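Local atomic coordinates of regulatory Subunit of Protein Kinase A (cAMP-dependent) from Euglena gracilis (Euglena gracilis, PDB entry 6RSX), a protein that binds cyclic AMP at two cyclic nucleotide-binding domains and, as a regulatory subunit of protein kinase A, probably controls the activity of the catalytic subunit. Residues K25-E30 with V56-F61; G41-R46 with A183-T188; G114-M119 with P123-V128. One frame throughout, in Å; residues are numbered along the deposited sequence.

Interaction 1: K25-E30 with V56-F61; sequences KQLNPE and VYSSMF
The forked end of L27 straddles two successive residues of the helix end, Y57 and S58, and van der Waals contact accounts for all the contact across the segments. One methyl, L27 CD1, lies 3.7 Å from Y57 CB and 4.1 Å from ring atom Y57 CD2, approaching the base of the side chain while the rest of the phenol runs on toward K32 and E36 of helix 29-39. The other methyl, L27 CD2, is 3.3 Å from S58 CB, tighter than usual for two carbons, and 3.5 Å from S58 N. The torsion at L27 explains the fit: with CG opposite the carbonyl carbon (chi1 -52°), the methyls are carried to the helix although the CB itself is not aimed at it. Together the two segments bury 174 Å², a small surface contact.

In the fold, the residues just ahead of helix 29-39 are here laid against the last turn of helix 50-59. With the short helix 43-46 between them, these helices precede the first strand of the first cyclic nucleotide-binding domain and probably correspond to the N3A motif of such domains.

Hydrogen bonding serves each segment separately. N28 is the N-cap of helix 29-39: its OD1 accepts a weak bond from E30 N at 2.8 Å, with an N-H...O angle of only 128°, and a second bond from T31 N. At the end of helix 50-59, V56 O receives both S59 N at 3.2 Å and M60 N at 3.0 Å. The hydroxyl of S58 turns back to E54 O, leaving its CB to meet the leucine.

Interaction 2: G41-R46 with A183-T188; sequences GNILFR and ALQPCT
The carboxamide of Q185 is the one flat group that meets the opposite segment: its NE2 is 3.7 Å from I43 CD1, the two side chains arriving from opposite directions. The same NE2 donates to A183 O at 2.9 Å with an N-H...O angle of 157°, and A183 O lies close to the amide plane. The nitrogen nevertheless sits above the carbonyl plane of A183, 59° out of it. The other flat groups are edged by their own segment: N42 CG lies in plane at the rim of the F45 ring, and G41 N lies in plane at the rim of the R46 guanidinium.

This is an interdomain contact. Helix 43-46, the short turn within what is probably the N3A motif of the first cyclic nucleotide-binding domain, packs where helix 174-183 gives way to the opening strand, 185-189, of the second domain's antiparallel sheet.

I43 is the projecting side chain. Its CG1 stands opposite the backbone nitrogen (chi1 -169°), which directs the ethyl branch at the partner; CG1 comes 4.0 Å from A183 CA, and CD1 continues to the glutamine. No hydrogen bond joins the two segments, so the contact between them rests on packing against a bend that Q185 ties internally. Charge also joins the same parts of the fold: R46 forms salt bridges with D262 and E264, residues at the end of strand 256-262 and the start of helix 263-269.

N42 caps helix 43-46. Its ND2 binds G110 O and S112 OG, which fixes the rotation of the amide, and its OD1 accepts two weak bonds, from L44 N at 3.0 Å and from F45 N at 3.5 Å.

Interaction 3: G114-M119 with P123-V128; sequences GELALM and PRAASV. With CMP (adenosine-3',5'-cyclic-monophosphate), chain B.
The phosphate-binding cassette of the first cyclic nucleotide-binding domain is formed here: the segments G114-M119 and P123-V128 close round the cyclic phosphate and ribose of bound cAMP. R124 bridges them. Its NH1 donates to G114 O at 2.9 Å and to cAMP O1P at 2.8 Å, both acceptors lying at the guanidinium edge near its plane. A bend at chi2 (-55°) brings the group back toward the helix although its CB points away. A117 N also reaches O1P, at 2.9 Å, and A125 N takes O2P at 2.8 Å, so both exocyclic oxygens are held. The ribose O2' accepts from G114 N at 2.9 Å and donates to E115 OE1 at 2.6 Å. L116 CD1 meets A125 CB at 4.2 Å beside the phosphate. A leucine in place of R124 would probably leave O1P without its charged mate and G114 O without the donor that ties the two segments. D79 and N80 O hold R124 NH2, a second shell steadying the guanidinium. Helix 115-120 packs through M119 on helices 141-147 and 149-165, while V128 enters the sheet between strands 70-72 and 89-93.

Interactions 1 and 2 have centres 23 Å apart yet touch directly: F45 CZ lies 3.8 Å from M60 CE, and F45 CE2 lies 4.0 Å from V56 CG1, so helix 43-46 packs on the C-terminal end of helix 50-59, whose V56 and Y57 also touch helix 29-39. Interaction 3 holds the ligand and touches neither; its nearest atoms are about 9 Å from interaction 1 and about 5 Å from interaction 2. T152 of helix 149-165 spans the smaller gap, packing on L44 and M119. Helix 174-183 gives a second link, since Y175 binds E115 and cAMP and A183 ends that helix. The I43 side chain comes within about 12 Å of the cAMP held by interaction 3.

Interaction 1: K25-E30 with V56-F61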
loop_
_atom_site.group_PDB
_atom_site.type_symbol
_atom_site.label_atom_id
_atom_site.label_comp_id
_atom_site.label_asym_id
_atom_site.label_seq_id
_atom_site.Cartn_x
_atom_site.Cartn_y
_atom_site.Cartn_z
ATOM N N LYS A 25 8.408 -30.534 -9.199
ATOM C CA LYS A 25 9.023 -30.559 -7.880
ATOM C C LYS A 25 8.034 -30.043 -6.841
ATOM O O LYS A 25 7.381 -29.015 -7.044
ATOM C CB LYS A 25 10.307 -29.723 -7.860
ATOM C CG LYS A 25 10.088 -28.217 -7.849
ATOM C CD LYS A 25 11.369 -27.461 -7.520
ATOM C CE LYS A 25 12.427 -27.702 -8.548
ATOM N NZ LYS A 25 13.414 -26.582 -8.599
ATOM N N GLN A 26 7.914 -30.771 -5.740
ATOM C CA GLN A 26 6.958 -30.425 -4.702
ATOM C C GLN A 26 7.508 -29.324 -3.806
ATOM O O GLN A 26 8.678 -29.343 -3.413
ATOM C CB GLN A 26 6.612 -31.652 -3.850
ATOM C CG GLN A 26 5.893 -32.772 -4.591
ATOM C CD GLN A 26 4.548 -32.341 -5.148
ATOM O OE1 GLN A 26 3.577 -32.167 -4.406
ATOM N NE2 GLN A 26 4.486 -32.167 -6.465
ATOM N N LEU A 27 6.653 -28.362 -3.479
ATOM C CA LEU A 27 6.981 -27.441 -2.403
ATOM C C LEU A 27 7.255 -28.211 -1.124
ATOM O O LEU A 27 6.736 -29.310 -0.916
ATOM C CB LEU A 27 5.828 -26.465 -2.146
ATOM C CG LEU A 27 5.267 -25.696 -3.336
ATOM C CD1 LEU A 27 4.141 -24.782 -2.848
ATOM C CD2 LEU A 27 6.353 -24.902 -4.023
ATOM N N ASN A 28 8.061 -27.609 -0.252
ATOM C CA ASN A 28 8.204 -28.047 1.124
ATOM C C ASN A 28 7.073 -27.371 1.888
ATOM O O ASN A 28 7.083 -26.139 1.998
ATOM C CB ASN A 28 9.542 -27.620 1.710
ATOM C CG ASN A 28 9.719 -28.048 3.153
ATOM O OD1 ASN A 28 8.870 -27.794 4.025
ATOM N ND2 ASN A 28 10.853 -28.683 3.425
ATOM N N PRO A 29 6.080 -28.115 2.394
ATOM C CA PRO A 29 4.918 -27.438 3.005
ATOM C C PRO A 29 5.309 -26.556 4.174
ATOM O O PRO A 29 4.614 -25.570 4.443
ATOM C CB PRO A 29 3.998 -28.597 3.446
ATOM C CG PRO A 29 4.494 -29.816 2.705
ATOM C CD PRO A 29 5.974 -29.588 2.443
ATOM N N GLU A 30 6.398 -26.889 4.878
ATOM C CA GLU A 30 6.843 -26.098 6.026
ATOM C C GLU A 30 7.460 -24.776 5.586
ATOM O O GLU A 30 7.186 -23.716 6.166
ATOM C CB GLU A 30 7.845 -26.901 6.852
ATOM C CG GLU A 30 8.485 -26.111 7.980
ATOM N N VAL A 56 6.616 -18.580 -6.212
ATOM C CA VAL A 56 7.204 -17.907 -5.062
ATOM C C VAL A 56 7.602 -18.924 -4.001
ATOM O O VAL A 56 8.727 -18.911 -3.505
ATOM C CB VAL A 56 6.230 -16.857 -4.504
ATOM C CG1 VAL A 56 6.782 -16.267 -3.199
ATOM C CG2 VAL A 56 5.985 -15.777 -5.519
ATOM N N TYR A 57 6.687 -19.847 -3.652
ATOM C CA TYR A 57 6.968 -20.737 -2.537
ATOM C C TYR A 57 8.078 -21.720 -2.838
ATOM O O TYR A 57 8.684 -22.253 -1.898
ATOM C CB TYR A 57 5.730 -21.519 -2.124
ATOM C CG TYR A 57 4.618 -20.646 -1.624
ATOM C CD1 TYR A 57 4.872 -19.587 -0.758
ATOM C CD2 TYR A 57 3.313 -20.870 -2.035
ATOM C CE1 TYR A 57 3.816 -18.777 -0.289
ATOM C CE2 TYR A 57 2.257 -20.068 -1.565
ATOM C CZ TYR A 57 2.521 -19.031 -0.706
ATOM O OH TYR A 57 1.472 -18.248 -0.256
ATOM N N SER A 58 8.337 -22.012 -4.113
ATOM C CA SER A 58 9.434 -22.901 -4.444
ATOM C C SER A 58 10.741 -22.167 -4.744
ATOM O O SER A 58 11.809 -22.786 -4.656
ATOM C CB SER A 58 9.049 -23.796 -5.644
ATOM O OG SER A 58 8.947 -23.061 -6.857
ATOM N N SER A 59 10.681 -20.870 -5.065
ATOM C CA SER A 59 11.837 -20.100 -5.513
ATOM C C SER A 59 12.449 -19.196 -4.449
ATOM O O SER A 59 13.658 -18.949 -4.499
ATOM C CB SER A 59 11.457 -19.218 -6.717
ATOM O OG SER A 59 11.046 -20.009 -7.836
ATOM N N MET A 60 11.665 -18.640 -3.516
ATOM C CA MET A 60 12.277 -17.685 -2.594
ATOM C C MET A 60 13.361 -18.353 -1.760
ATOM O O MET A 60 13.255 -19.528 -1.385
ATOM C CB MET A 60 11.215 -17.053 -1.677
ATOM C CG MET A 60 10.611 -15.854 -2.299
ATOM S SD MET A 60 9.548 -14.963 -1.164
ATOM C CE MET A 60 10.241 -13.319 -1.398
ATOM N N PHE A 61 14.420 -17.610 -1.472
ATOM C CA PHE A 61 15.528 -18.114 -0.680
ATOM C C PHE A 61 15.873 -17.158 0.466
ATOM O O PHE A 61 15.584 -15.953 0.424
ATOM C CB PHE A 61 16.780 -18.355 -1.548
ATOM C CG PHE A 61 17.239 -17.154 -2.350
ATOM C CD1 PHE A 61 16.642 -16.838 -3.573
ATOM C CD2 PHE A 61 18.275 -16.371 -1.897
ATOM C CE1 PHE A 61 17.090 -15.727 -4.339
ATOM C CE2 PHE A 61 18.735 -15.266 -2.651
ATOM C CZ PHE A 61 18.145 -14.957 -3.868
#

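Interaction 2: G41-R46 with A183-T188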
loop_
_atom_site.group_PDB
_atom_site.type_symbol
_atom_site.label_atom_id
_atom_site.label_comp_id
_atom_site.label_asym_id
_atom_site.label_seq_id
_atom_site.Cartn_x
_atom_site.Cartn_y
_atom_site.Cartn_z
ATOM N N GLY A 41 0.071 -9.716 4.253
ATOM C CA GLY A 41 0.006 -8.279 4.364
ATOM C C GLY A 41 0.903 -7.508 3.416
ATOM O O GLY A 41 0.731 -6.293 3.288
ATOM N N ASN A 42 1.867 -8.156 2.731
ATOM C CA ASN A 42 2.598 -7.425 1.705
ATOM C C ASN A 42 1.736 -7.344 0.444
ATOM O O ASN A 42 1.371 -8.371 -0.125
ATOM C CB ASN A 42 3.944 -8.103 1.412
ATOM C CG ASN A 42 4.747 -7.353 0.377
ATOM O OD1 ASN A 42 4.393 -7.383 -0.790
ATOM N ND2 ASN A 42 5.837 -6.677 0.793
ATOM N N ILE A 43 1.451 -6.131 -0.040
ATOM C CA ILE A 43 0.431 -6.045 -1.077
ATOM C C ILE A 43 0.933 -6.588 -2.410
ATOM O O ILE A 43 0.140 -7.116 -3.194
ATOM C CB ILE A 43 -0.115 -4.618 -1.246
ATOM C CG1 ILE A 43 -1.361 -4.650 -2.143
ATOM C CG2 ILE A 43 0.895 -3.703 -1.841
ATOM C CD1 ILE A 43 -2.566 -5.404 -1.529
ATOM N N LEU A 44 2.243 -6.522 -2.676
ATOM C CA LEU A 44 2.729 -7.015 -3.970
ATOM C C LEU A 44 2.484 -8.503 -4.132
ATOM O O LEU A 44 2.202 -8.963 -5.240
ATOM C CB LEU A 44 4.206 -6.704 -4.146
ATOM C CG LEU A 44 4.503 -5.223 -4.233
ATOM C CD1 LEU A 44 5.999 -4.999 -4.277
ATOM C CD2 LEU A 44 3.823 -4.606 -5.466
ATOM N N PHE A 45 2.559 -9.270 -3.048
ATOM C CA PHE A 45 2.339 -10.703 -3.152
ATOM C C PHE A 45 0.884 -11.084 -2.992
ATOM O O PHE A 45 0.459 -12.092 -3.558
ATOM C CB PHE A 45 3.199 -11.450 -2.127
ATOM C CG PHE A 45 4.666 -11.384 -2.408
ATOM C CD1 PHE A 45 5.446 -10.338 -1.923
ATOM C CD2 PHE A 45 5.280 -12.366 -3.185
ATOM C CE1 PHE A 45 6.803 -10.273 -2.190
ATOM C CE2 PHE A 45 6.639 -12.319 -3.437
ATOM C CZ PHE A 45 7.403 -11.265 -2.958
ATOM N N ARG A 46 0.098 -10.293 -2.244
ATOM C CA ARG A 46 -1.320 -10.593 -2.098
ATOM C C ARG A 46 -2.019 -10.683 -3.445
ATOM O O ARG A 46 -2.994 -11.429 -3.589
ATOM C CB ARG A 46 -2.002 -9.528 -1.231
ATOM C CG ARG A 46 -3.456 -9.869 -0.893
ATOM C CD ARG A 46 -4.080 -8.820 -0.001
ATOM N NE ARG A 46 -3.336 -8.687 1.246
ATOM C CZ ARG A 46 -3.434 -7.640 2.051
ATOM N NH1 ARG A 46 -4.245 -6.636 1.730
ATOM N NH2 ARG A 46 -2.724 -7.590 3.171
ATOM N N ALA A 183 -1.095 -0.357 -3.452
ATOM C CA ALA A 183 -2.055 -0.712 -2.407
ATOM C C ALA A 183 -3.506 -0.453 -2.815
ATOM O O ALA A 183 -4.401 -1.175 -2.370
ATOM C CB ALA A 183 -1.744 0.067 -1.128
ATOM N N LEU A 184 -3.764 0.534 -3.673
ATOM C CA LEU A 184 -5.149 0.893 -4.002
ATOM C C LEU A 184 -5.865 -0.233 -4.763
ATOM O O LEU A 184 -5.318 -0.857 -5.674
ATOM C CB LEU A 184 -5.172 2.194 -4.815
ATOM C CG LEU A 184 -4.782 3.445 -4.029
ATOM C CD1 LEU A 184 -4.543 4.584 -4.993
ATOM C CD2 LEU A 184 -5.910 3.809 -3.005
ATOM N N GLN A 185 -7.118 -0.494 -4.387
ATOM C CA GLN A 185 -7.922 -1.534 -5.016
ATOM C C GLN A 185 -9.099 -0.910 -5.761
ATOM O O GLN A 185 -9.881 -0.163 -5.141
ATOM C CB GLN A 185 -8.430 -2.499 -3.943
ATOM C CG GLN A 185 -7.333 -3.062 -3.062
ATOM C CD GLN A 185 -6.393 -3.934 -3.853
ATOM O OE1 GLN A 185 -6.832 -4.783 -4.633
ATOM N NE2 GLN A 185 -5.083 -3.727 -3.677
ATOM N N PRO A 186 -9.292 -1.188 -7.052
ATOM C CA PRO A 186 -10.445 -0.615 -7.762
ATOM C C PRO A 186 -11.751 -1.237 -7.286
ATOM O O PRO A 186 -11.814 -2.436 -7.000
ATOM C CB PRO A 186 -10.170 -0.961 -9.223
ATOM C CG PRO A 186 -9.313 -2.210 -9.133
ATOM C CD PRO A 186 -8.434 -1.987 -7.947
ATOM N N CYS A 187 -12.797 -0.416 -7.181
ATOM C CA CYS A 187 -14.119 -0.949 -6.876
ATOM C C CYS A 187 -15.175 -0.129 -7.603
ATOM O O CYS A 187 -15.030 1.087 -7.760
ATOM C CB CYS A 187 -14.392 -0.969 -5.364
ATOM S SG CYS A 187 -13.705 0.434 -4.461
ATOM N N THR A 188 -16.214 -0.817 -8.073
ATOM C CA THR A 188 -17.297 -0.234 -8.857
ATOM C C THR A 188 -18.586 -0.363 -8.062
ATOM O O THR A 188 -18.834 -1.399 -7.439
ATOM C CB THR A 188 -17.447 -0.931 -10.213
ATOM O OG1 THR A 188 -16.230 -0.791 -10.959
ATOM C CG2 THR A 188 -18.601 -0.328 -11.023
#

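Interaction 3: G114-M119 with P123-V128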
loop_
_atom_site.group_PDB
_atom_site.type_symbol
_atom_site.label_atom_id
_atom_site.label_comp_id
_atom_site.label_asym_id
_atom_site.label_seq_id
_atom_site.Cartn_x
_atom_site.Cartn_y
_atom_site.Cartn_z
ATOM N N GLY A 114 13.616 -3.335 -3.225
ATOM C CA GLY A 114 14.519 -3.729 -4.298
ATOM C C GLY A 114 13.824 -3.971 -5.622
ATOM O O GLY A 114 14.437 -4.518 -6.539
ATOM N N GLU A 115 12.587 -3.524 -5.765
ATOM C CA GLU A 115 11.860 -3.804 -6.993
ATOM C C GLU A 115 12.236 -2.842 -8.127
ATOM O O GLU A 115 12.136 -3.233 -9.297
ATOM C CB GLU A 115 10.339 -3.743 -6.721
ATOM C CG GLU A 115 9.702 -2.379 -6.742
ATOM C CD GLU A 115 9.845 -1.584 -5.441
ATOM O OE1 GLU A 115 10.510 -2.067 -4.488
ATOM O OE2 GLU A 115 9.313 -0.458 -5.410
ATOM N N LEU A 116 12.649 -1.605 -7.809
ATOM C CA LEU A 116 12.788 -0.586 -8.850
ATOM C C LEU A 116 13.870 -0.990 -9.846
ATOM O O LEU A 116 13.666 -0.921 -11.066
ATOM C CB LEU A 116 13.153 0.754 -8.254
ATOM C CG LEU A 116 12.073 1.424 -7.343
ATOM C CD1 LEU A 116 12.613 2.732 -6.820
ATOM C CD2 LEU A 116 10.772 1.629 -8.114
ATOM N N ALA A 117 15.021 -1.438 -9.331
ATOM C CA ALA A 117 16.126 -1.823 -10.244
ATOM C C ALA A 117 15.717 -2.983 -11.143
ATOM O O ALA A 117 16.120 -3.059 -12.323
ATOM C CB ALA A 117 17.369 -2.204 -9.422
ATOM N N LEU A 118 14.949 -3.929 -10.597
ATOM C CA LEU A 118 14.523 -5.085 -11.372
ATOM C C LEU A 118 13.428 -4.718 -12.373
ATOM O O LEU A 118 13.347 -5.336 -13.439
ATOM C CB LEU A 118 14.067 -6.223 -10.466
ATOM C CG LEU A 118 14.985 -6.686 -9.307
ATOM C CD1 LEU A 118 14.694 -8.085 -8.679
ATOM C CD2 LEU A 118 16.427 -6.473 -9.489
ATOM N N MET A 119 12.603 -3.718 -12.060
ATOM C CA MET A 119 11.556 -3.325 -12.996
ATOM C C MET A 119 12.097 -2.443 -14.109
ATOM O O MET A 119 11.880 -2.728 -15.291
ATOM C CB MET A 119 10.434 -2.593 -12.259
ATOM C CG MET A 119 9.753 -3.448 -11.240
ATOM S SD MET A 119 8.796 -2.468 -10.074
ATOM C CE MET A 119 7.620 -1.609 -11.128
ATOM N N PRO A 123 19.993 1.742 -11.660
ATOM C CA PRO A 123 20.789 1.406 -10.477
ATOM C C PRO A 123 19.928 1.564 -9.229
ATOM O O PRO A 123 18.970 2.336 -9.229
ATOM C CB PRO A 123 21.889 2.467 -10.464
ATOM C CG PRO A 123 21.929 2.996 -11.931
ATOM C CD PRO A 123 20.460 2.984 -12.304
ATOM N N ARG A 124 20.307 0.864 -8.158
ATOM C CA ARG A 124 19.533 1.023 -6.889
ATOM C C ARG A 124 19.346 2.489 -6.513
ATOM O O ARG A 124 20.292 3.291 -6.502
ATOM C CB ARG A 124 20.251 0.317 -5.728
ATOM C CG ARG A 124 20.477 -1.200 -5.823
ATOM C CD ARG A 124 19.180 -1.988 -6.056
ATOM N NE ARG A 124 19.429 -3.421 -5.924
ATOM C CZ ARG A 124 18.471 -4.328 -5.983
ATOM N NH1 ARG A 124 17.209 -3.918 -6.171
ATOM N NH2 ARG A 124 18.781 -5.626 -5.800
ATOM N N ALA A 125 18.121 2.849 -6.080
ATOM C CA ALA A 125 17.796 4.227 -5.698
ATOM C C ALA A 125 18.110 4.573 -4.228
ATOM O O ALA A 125 18.025 5.742 -3.837
ATOM C CB ALA A 125 16.299 4.508 -5.982
ATOM N N ALA A 126 18.450 3.586 -3.410
ATOM C CA ALA A 126 18.698 3.810 -2.001
ATOM C C ALA A 126 19.621 2.711 -1.524
ATOM O O ALA A 126 19.654 1.617 -2.102
ATOM C CB ALA A 126 17.364 3.791 -1.228
ATOM N N SER A 127 20.343 3.003 -0.446
ATOM C CA SER A 127 20.981 1.955 0.324
ATOM C C SER A 127 19.990 1.400 1.349
ATOM O O SER A 127 19.133 2.134 1.871
ATOM C CB SER A 127 22.208 2.507 1.047
ATOM O OG SER A 127 23.201 3.013 0.114
ATOM N N VAL A 128 20.146 0.129 1.690
ATOM C CA VAL A 128 19.299 -0.496 2.722
ATOM C C VAL A 128 20.223 -1.151 3.734
ATOM O O VAL A 128 20.958 -2.095 3.392
ATOM C CB VAL A 128 18.334 -1.528 2.127
ATOM C CG1 VAL A 128 17.393 -2.097 3.225
ATOM C CG2 VAL A 128 17.532 -0.908 1.000
HETATM P P CMP B . 15.703 -0.261 -5.705
HETATM O O1P CMP B . 15.851 -1.546 -6.588
HETATM O O2P CMP B . 15.942 1.100 -6.208
HETATM O "O5'" CMP B . 16.726 -0.378 -4.469
HETATM C "C5'" CMP B . 16.536 0.392 -3.283
HETATM C "C4'" CMP B . 15.115 0.180 -2.850
HETATM O "O4'" CMP B . 14.712 0.962 -1.718
HETATM C "C3'" CMP B . 14.104 0.579 -3.893
HETATM O "O3'" CMP B . 14.139 -0.277 -5.013
HETATM C "C2'" CMP B . 12.792 0.568 -3.104
HETATM O "O2'" CMP B . 12.293 -0.759 -3.073
HETATM C "C1'" CMP B . 13.287 0.968 -1.685
HETATM N N9 CMP B . 12.865 2.295 -1.252
HETATM C C8 CMP B . 12.290 2.582 -0.033
HETATM N N7 CMP B . 12.097 3.887 0.038
HETATM C C5 CMP B . 12.502 4.406 -1.129
HETATM C C6 CMP B . 12.467 5.712 -1.537
HETATM N N6 CMP B . 12.009 6.909 -0.873
HETATM N N1 CMP B . 12.878 6.062 -2.735
HETATM C C2 CMP B . 13.389 5.086 -3.545
HETATM N N3 CMP B . 13.423 3.765 -3.166
HETATM C C4 CMP B . 12.983 3.440 -1.931
#